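Local coordinates for protein proline dehydrogenase (Bradyrhizobium japonicum USDA 110, PDB 3HAZ) that probably oxidises proline to glutamate in two steps, pairing an FAD-dependent proline dehydrogenase with an NAD-dependent 1-pyrroline-5-carboxylate dehydrogenase in one chain, at residues P16-I21 / P364-K369; L342-Y347 / A370-N375. All blocks are in the same frame, centred on the assembly; numbering follows the deposited sequence.

In the fold
From the N terminus, the chain first supplies residues 16-21, the start of helix 18-28, and residues 364-369 come back to meet them, so contact 1 closes a loop of more than 340 residues that takes in several strands of the proline dehydrogenase barrel. Contact 2 opens inside that loop, at the end of strand 338-343, and is completed just beyond it, on helix 369-384; the two loops therefore cross. The second halves of both contacts follow one another along the chain, and both contacts reach FAD. Contact 1 fastens the N-terminal helix to the loop beside the adenine, while contact 2 ties the end of strand 338-343 to helix 369-384, and Phe366 packs on Met371 and Asn375 between them.

Contact 1. Residues P16-I21 / P364-K369; sequences PDDAEI and PVFTRK. With FAD (flavin-adenine dinucleotide), chain C; SO4 (sulfate ion), chain F.
Asp18 and Ile21, one turn apart on the N-terminal helix, both meet the Phe366 ring. Followed outward, Phe366 has its CB near C2A of the FAD adenine; CG lies beside the backbone N (chi1 -58°), which carries the ring away from the cofactor. Asp18 OD2 sits at the ring's edge, near its plane, 4.0 Å from Phe366 CD1, the carboxylate turned 80° against the ring. Further out, CE1 meets Ile21 CD1 at 3.9 Å, and CZ nears Ile21 CG2. A branched isoleucine suits this place, since both of its arms, CD1 and CG2, touch the CE1 end of the ring, while Met371 and Asn375 pack on Phe366 too.

The polar link is made through water. Asp18 OD2 accepts from two waters: one, 2.6 Å from OD2, receives the Thr367 N-H, and the other donates to Val365 O. The acid's OD1 forms a salt bridge with Lys318, so both its oxygens are occupied. Asp17, at the N-cap, accepts from Glu20 N at 3.2 Å through its OD2 and so caps the start of the helix.

Beyond the ring the loop turns to its ligands. Thr367 O receives the adenine amino group, N6A, at 3.0 Å, while Thr367 OG1 bonds His499 N. Arg368 presents its guanidinium edge to a sulfate ion, probably from the crystallisation liquor, with NH2 to O1 at 2.9 Å and 172°, and NE to O2. Were Arg368 an alanine, the carbonyls of Ala490 and Ala496 would probably lose their donors and the sulfate its two-pronged hold. Lys369 runs along the adenine, its NZ 2.9 Å from phosphate oxygen O2A. Backbone carbonyl for the adenine amine and lysine for the pyrophosphate make this loop one wall of the FAD pocket of the proline dehydrogenase TIM barrel.

Contact 2. Residues L342-Y347 / A370-N375; sequences LVKGAY and AMTDLN. With FAD (flavin-adenine dinucleotide), chain C; SO4 (sulfate ion), chain F.
Lys344 NZ meets Asp373 OD1 at 2.6 Å in a salt bridge, approaching 38° out of the carboxylate plane. Fully extended beyond CG, the lysine passes along the FAD and also donates to phosphate oxygen O2A (2.9 Å), weakly to O1P, and to Thr401 OG1. Asp373 OD2 takes Lys369 NZ, so the acid bridges two lysines that both reach the pyrophosphate, and probably helps to hold them there. On Thr372, CG2 lies anti to the backbone N and packs 3.7 Å from Lys344 CB; this leaves OG1 on another side to donate to adenine N3A at 2.7 Å. The two segments belong to a beta-alpha-beta crossover of the TIM barrel, with 342-347 at the C-terminal end of strand 338-343, where such barrels bind their ligands. There backbone groups add to the grip on FAD. Gly345 N donates to ribityl O4' (2.9 Å), its carbonyl O accepts from ribose O2B (2.6 Å) and O3B, and Ala346 N donates to flavin O2 (2.8 Å). Glycine fits because a CB at its backbone angles would strike the Lys344 carbonyl. Across on the helix, Ala370 N gives its hydrogen to sulfate O4 at 2.7 Å.

Contact 1. Residues P16-I21 / P364-K369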
# COMPACT_ATOMS: atom_id res chain seq x y z
N PRO A 16 -3.50 38.77 2.77
CA PRO A 16 -2.72 38.39 3.95
C PRO A 16 -2.92 36.93 4.36
O PRO A 16 -3.83 36.27 3.87
CB PRO A 16 -3.24 39.34 5.04
CG PRO A 16 -4.59 39.78 4.57
CD PRO A 16 -4.55 39.76 3.07
N ASP A 17 -2.05 36.46 5.25
CA ASP A 17 -2.04 35.06 5.69
C ASP A 17 -3.25 34.69 6.54
O ASP A 17 -3.52 35.32 7.56
CB ASP A 17 -0.75 34.78 6.46
CG ASP A 17 -0.75 33.42 7.15
OD1 ASP A 17 -0.95 32.40 6.46
OD2 ASP A 17 -0.55 33.39 8.38
N ASP A 18 -3.96 33.64 6.13
CA ASP A 18 -5.19 33.22 6.80
C ASP A 18 -4.96 32.90 8.28
O ASP A 18 -5.76 33.28 9.14
CB ASP A 18 -5.78 31.99 6.11
CG ASP A 18 -6.15 32.25 4.66
OD1 ASP A 18 -5.27 32.70 3.88
OD2 ASP A 18 -7.31 31.97 4.29
N ALA A 19 -3.87 32.19 8.56
CA ALA A 19 -3.56 31.71 9.91
C ALA A 19 -3.48 32.84 10.93
O ALA A 19 -4.05 32.75 12.02
CB ALA A 19 -2.27 30.91 9.90
N GLU A 20 -2.77 33.90 10.58
CA GLU A 20 -2.62 35.05 11.46
C GLU A 20 -3.96 35.73 11.73
O GLU A 20 -4.20 36.26 12.82
CB GLU A 20 -1.62 36.05 10.88
CG GLU A 20 -0.22 35.47 10.73
CD GLU A 20 0.79 36.46 10.17
OE1 GLU A 20 0.37 37.41 9.48
OE2 GLU A 20 2.00 36.27 10.41
N ILE A 21 -4.85 35.73 10.73
CA ILE A 21 -6.19 36.27 10.93
C ILE A 21 -6.96 35.36 11.89
O ILE A 21 -7.58 35.83 12.84
CB ILE A 21 -6.96 36.43 9.59
CG1 ILE A 21 -6.32 37.53 8.74
CG2 ILE A 21 -8.42 36.76 9.84
CD1 ILE A 21 -6.93 37.68 7.36
N PRO A 364 -7.58 36.79 -2.01
CA PRO A 364 -8.16 37.92 -1.26
C PRO A 364 -9.34 37.47 -0.40
O PRO A 364 -9.82 38.23 0.45
CB PRO A 364 -8.64 38.86 -2.37
CG PRO A 364 -8.89 37.97 -3.56
CD PRO A 364 -7.90 36.84 -3.45
N VAL A 365 -9.81 36.25 -0.63
CA VAL A 365 -10.93 35.70 0.12
C VAL A 365 -10.43 34.54 0.96
O VAL A 365 -9.40 33.94 0.64
CB VAL A 365 -12.04 35.16 -0.80
CG1 VAL A 365 -12.81 36.30 -1.45
CG2 VAL A 365 -11.45 34.22 -1.85
N PHE A 366 -11.14 34.24 2.04
CA PHE A 366 -10.86 33.02 2.80
C PHE A 366 -11.17 31.82 1.91
O PHE A 366 -11.95 31.92 0.96
CB PHE A 366 -11.67 32.99 4.10
CG PHE A 366 -11.41 34.18 5.00
CD1 PHE A 366 -10.21 34.29 5.68
CD2 PHE A 366 -12.36 35.17 5.15
CE1 PHE A 366 -9.96 35.39 6.51
CE2 PHE A 366 -12.12 36.27 5.97
CZ PHE A 366 -10.92 36.37 6.65
N THR A 367 -10.55 30.68 2.21
CA THR A 367 -10.77 29.48 1.40
C THR A 367 -11.49 28.38 2.17
O THR A 367 -11.83 27.34 1.59
CB THR A 367 -9.47 28.93 0.79
OG1 THR A 367 -8.44 28.91 1.79
CG2 THR A 367 -9.01 29.81 -0.37
N ARG A 368 -11.69 28.58 3.46
CA ARG A 368 -12.57 27.70 4.22
C ARG A 368 -13.85 28.45 4.60
O ARG A 368 -13.79 29.58 5.09
CB ARG A 368 -11.88 27.13 5.46
CG ARG A 368 -10.88 26.03 5.15
CD ARG A 368 -10.41 25.32 6.41
NE ARG A 368 -11.49 24.63 7.10
CZ ARG A 368 -11.33 23.91 8.21
NH1 ARG A 368 -10.13 23.78 8.75
NH2 ARG A 368 -12.38 23.32 8.77
N LYS A 369 -14.99 27.81 4.38
CA LYS A 369 -16.28 28.44 4.59
C LYS A 369 -16.45 28.92 6.03
O LYS A 369 -17.00 30.00 6.28
CB LYS A 369 -17.40 27.46 4.19
CG LYS A 369 -18.75 28.11 3.84
CD LYS A 369 -19.59 28.36 5.08
CE LYS A 369 -21.01 28.77 4.71
NZ LYS A 369 -21.88 28.85 5.91
PA FAD C . -24.16 30.63 3.74
O1A FAD C . -24.58 29.16 3.17
O2A FAD C . -24.05 30.65 5.20
O5B FAD C . -22.71 31.03 3.12
C5B FAD C . -22.55 30.96 1.73
C4B FAD C . -21.25 31.66 1.32
O4B FAD C . -19.99 31.48 2.18
C3B FAD C . -20.90 32.14 0.05
O3B FAD C . -21.86 32.86 -0.70
C2B FAD C . -19.49 32.65 0.23
O2B FAD C . -19.32 34.05 0.34
C1B FAD C . -18.92 31.85 1.34
N9A FAD C . -18.20 30.63 1.01
C8A FAD C . -18.69 29.47 0.41
N7A FAD C . -17.66 28.57 0.34
C5A FAD C . -16.52 29.19 0.91
C6A FAD C . -15.11 28.71 1.12
N6A FAD C . -14.70 27.38 0.69
N1A FAD C . -14.22 29.49 1.69
C2A FAD C . -14.58 30.78 2.13
N3A FAD C . -15.94 31.24 1.93
C4A FAD C . -16.86 30.42 1.33
N1 FAD C . -22.59 39.50 -2.23
C2 FAD C . -21.64 40.29 -2.84
O2 FAD C . -20.41 39.76 -3.15
N3 FAD C . -21.96 41.65 -3.19
C4 FAD C . -23.20 42.15 -2.92
O4 FAD C . -23.49 43.49 -3.20
C4X FAD C . -24.19 41.33 -2.27
N5 FAD C . -25.54 41.88 -1.96
C5X FAD C . -26.51 41.05 -1.33
C6 FAD C . -27.84 41.59 -1.03
C7 FAD C . -28.80 40.76 -0.39
C7M FAD C . -30.18 41.32 -0.11
C8 FAD C . -28.46 39.37 -0.02
C8M FAD C . -29.48 38.45 0.66
C9 FAD C . -27.18 38.86 -0.31
C9A FAD C . -26.18 39.71 -0.98
N10 FAD C . -24.85 39.19 -1.29
C10 FAD C . -23.87 40.04 -1.93
C1' FAD C . -24.38 37.85 -0.80
C2' FAD C . -24.59 36.66 -1.76
O2' FAD C . -25.50 37.01 -2.79
C3' FAD C . -25.04 35.43 -0.96
O3' FAD C . -26.42 35.54 -0.63
C4' FAD C . -24.21 35.23 0.36
O4' FAD C . -22.83 35.32 0.27
C5' FAD C . -24.66 33.96 1.14
O5' FAD C . -24.37 34.03 2.53
P FAD C . -25.38 33.23 3.57
O1P FAD C . -24.94 33.56 5.14
O2P FAD C . -26.77 33.61 3.29
O3P FAD C . -25.29 31.65 3.17
S SO4 F . -15.24 24.04 6.40
O1 SO4 F . -15.05 23.35 7.67
O2 SO4 F . -14.07 23.87 5.54
O3 SO4 F . -16.41 23.46 5.74
O4 SO4 F . -15.46 25.45 6.66
O HOH W 1 -9.35 30.53 4.96
O HOH W 2 -7.23 32.39 1.62

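Contact 2. Residues L342-Y347 / A370-N375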
# COMPACT_ATOMS: atom_id res chain seq x y z
N LEU A 342 -23.80 44.20 5.29
CA LEU A 342 -22.77 43.18 5.44
C LEU A 342 -23.24 41.88 4.80
O LEU A 342 -24.31 41.38 5.13
CB LEU A 342 -22.44 42.96 6.92
CG LEU A 342 -21.24 42.06 7.20
CD1 LEU A 342 -19.93 42.75 6.77
CD2 LEU A 342 -21.20 41.65 8.67
N VAL A 343 -22.44 41.36 3.89
CA VAL A 343 -22.74 40.11 3.21
C VAL A 343 -21.51 39.23 3.32
O VAL A 343 -20.42 39.70 3.66
CB VAL A 343 -23.02 40.33 1.71
CG1 VAL A 343 -24.07 41.41 1.50
CG2 VAL A 343 -21.71 40.69 0.99
N LYS A 344 -21.66 37.95 3.01
CA LYS A 344 -20.50 37.09 2.92
C LYS A 344 -19.77 37.31 1.59
O LYS A 344 -18.64 37.80 1.58
CB LYS A 344 -20.88 35.63 3.20
CG LYS A 344 -21.27 35.44 4.67
CD LYS A 344 -21.85 34.07 5.01
CE LYS A 344 -22.37 34.08 6.45
NZ LYS A 344 -22.96 32.78 6.88
N GLY A 345 -20.43 37.02 0.47
CA GLY A 345 -19.83 37.31 -0.82
C GLY A 345 -20.27 36.40 -1.95
O GLY A 345 -20.36 35.18 -1.78
N ALA A 346 -20.54 36.98 -3.11
CA ALA A 346 -21.17 36.24 -4.21
C ALA A 346 -20.23 35.73 -5.31
O ALA A 346 -20.69 35.11 -6.27
CB ALA A 346 -22.28 37.07 -4.84
N TYR A 347 -18.93 36.00 -5.19
CA TYR A 347 -18.00 35.73 -6.29
C TYR A 347 -16.84 34.82 -5.90
O TYR A 347 -15.77 34.88 -6.51
CB TYR A 347 -17.42 37.05 -6.84
CG TYR A 347 -18.46 38.09 -7.22
CD1 TYR A 347 -19.02 38.93 -6.26
CD2 TYR A 347 -18.86 38.25 -8.55
CE1 TYR A 347 -19.97 39.89 -6.61
CE2 TYR A 347 -19.80 39.21 -8.91
CZ TYR A 347 -20.35 40.02 -7.94
OH TYR A 347 -21.29 40.96 -8.29
N ALA A 370 -15.95 28.13 6.97
CA ALA A 370 -16.03 28.47 8.39
C ALA A 370 -15.28 29.75 8.72
O ALA A 370 -15.64 30.46 9.66
CB ALA A 370 -15.51 27.32 9.26
N MET A 371 -14.22 30.05 7.96
CA MET A 371 -13.48 31.29 8.14
C MET A 371 -14.31 32.49 7.67
O MET A 371 -14.26 33.57 8.27
CB MET A 371 -12.13 31.24 7.42
CG MET A 371 -11.04 30.44 8.14
SD MET A 371 -10.59 31.15 9.75
CE MET A 371 -9.67 32.62 9.30
N THR A 372 -15.07 32.31 6.60
CA THR A 372 -15.97 33.37 6.16
C THR A 372 -17.03 33.61 7.23
O THR A 372 -17.36 34.75 7.55
CB THR A 372 -16.64 33.04 4.81
OG1 THR A 372 -15.67 33.20 3.76
CG2 THR A 372 -17.82 33.98 4.55
N ASP A 373 -17.56 32.52 7.77
CA ASP A 373 -18.58 32.59 8.81
C ASP A 373 -18.05 33.28 10.06
O ASP A 373 -18.74 34.10 10.66
CB ASP A 373 -19.13 31.20 9.14
CG ASP A 373 -20.17 30.73 8.14
OD1 ASP A 373 -20.66 31.56 7.34
OD2 ASP A 373 -20.50 29.53 8.15
N LEU A 374 -16.82 32.95 10.45
CA LEU A 374 -16.16 33.61 11.56
C LEU A 374 -15.96 35.10 11.31
O LEU A 374 -16.24 35.93 12.18
CB LEU A 374 -14.78 32.99 11.83
CG LEU A 374 -14.68 31.78 12.75
CD1 LEU A 374 -13.22 31.44 12.95
CD2 LEU A 374 -15.35 32.05 14.09
N ASN A 375 -15.45 35.44 10.13
CA ASN A 375 -15.19 36.84 9.83
C ASN A 375 -16.48 37.65 9.74
O ASN A 375 -16.51 38.83 10.08
CB ASN A 375 -14.36 37.00 8.55
CG ASN A 375 -13.60 38.31 8.51
OD1 ASN A 375 -12.91 38.66 9.47
ND2 ASN A 375 -13.73 39.05 7.42
PA FAD C . -24.16 30.63 3.74
O1A FAD C . -24.58 29.16 3.17
O2A FAD C . -24.05 30.65 5.20
O5B FAD C . -22.71 31.03 3.12
C5B FAD C . -22.55 30.96 1.73
C4B FAD C . -21.25 31.66 1.32
O4B FAD C . -19.99 31.48 2.18
C3B FAD C . -20.90 32.14 0.05
O3B FAD C . -21.86 32.86 -0.70
C2B FAD C . -19.49 32.65 0.23
O2B FAD C . -19.32 34.05 0.34
C1B FAD C . -18.92 31.85 1.34
N9A FAD C . -18.20 30.63 1.01
C8A FAD C . -18.69 29.47 0.41
N7A FAD C . -17.66 28.57 0.34
C5A FAD C . -16.52 29.19 0.91
C6A FAD C . -15.11 28.71 1.12
N6A FAD C . -14.70 27.38 0.69
N1A FAD C . -14.22 29.49 1.69
C2A FAD C . -14.58 30.78 2.13
N3A FAD C . -15.94 31.24 1.93
C4A FAD C . -16.86 30.42 1.33
N1 FAD C . -22.59 39.50 -2.23
C2 FAD C . -21.64 40.29 -2.84
O2 FAD C . -20.41 39.76 -3.15
N3 FAD C . -21.96 41.65 -3.19
C4 FAD C . -23.20 42.15 -2.92
O4 FAD C . -23.49 43.49 -3.20
C4X FAD C . -24.19 41.33 -2.27
N5 FAD C . -25.54 41.88 -1.96
C5X FAD C . -26.51 41.05 -1.33
C6 FAD C . -27.84 41.59 -1.03
C7 FAD C . -28.80 40.76 -0.39
C7M FAD C . -30.18 41.32 -0.11
C8 FAD C . -28.46 39.37 -0.02
C8M FAD C . -29.48 38.45 0.66
C9 FAD C . -27.18 38.86 -0.31
C9A FAD C . -26.18 39.71 -0.98
N10 FAD C . -24.85 39.19 -1.29
C10 FAD C . -23.87 40.04 -1.93
C1' FAD C . -24.38 37.85 -0.80
C2' FAD C . -24.59 36.66 -1.76
O2' FAD C . -25.50 37.01 -2.79
C3' FAD C . -25.04 35.43 -0.96
O3' FAD C . -26.42 35.54 -0.63
C4' FAD C . -24.21 35.23 0.36
O4' FAD C . -22.83 35.32 0.27
C5' FAD C . -24.66 33.96 1.14
O5' FAD C . -24.37 34.03 2.53
P FAD C . -25.38 33.23 3.57
O1P FAD C . -24.94 33.56 5.14
O2P FAD C . -26.77 33.61 3.29
O3P FAD C . -25.29 31.65 3.17
S SO4 F . -15.24 24.04 6.40
O1 SO4 F . -15.05 23.35 7.67
O2 SO4 F . -14.07 23.87 5.54
O3 SO4 F . -16.41 23.46 5.74
O4 SO4 F . -15.46 25.45 6.66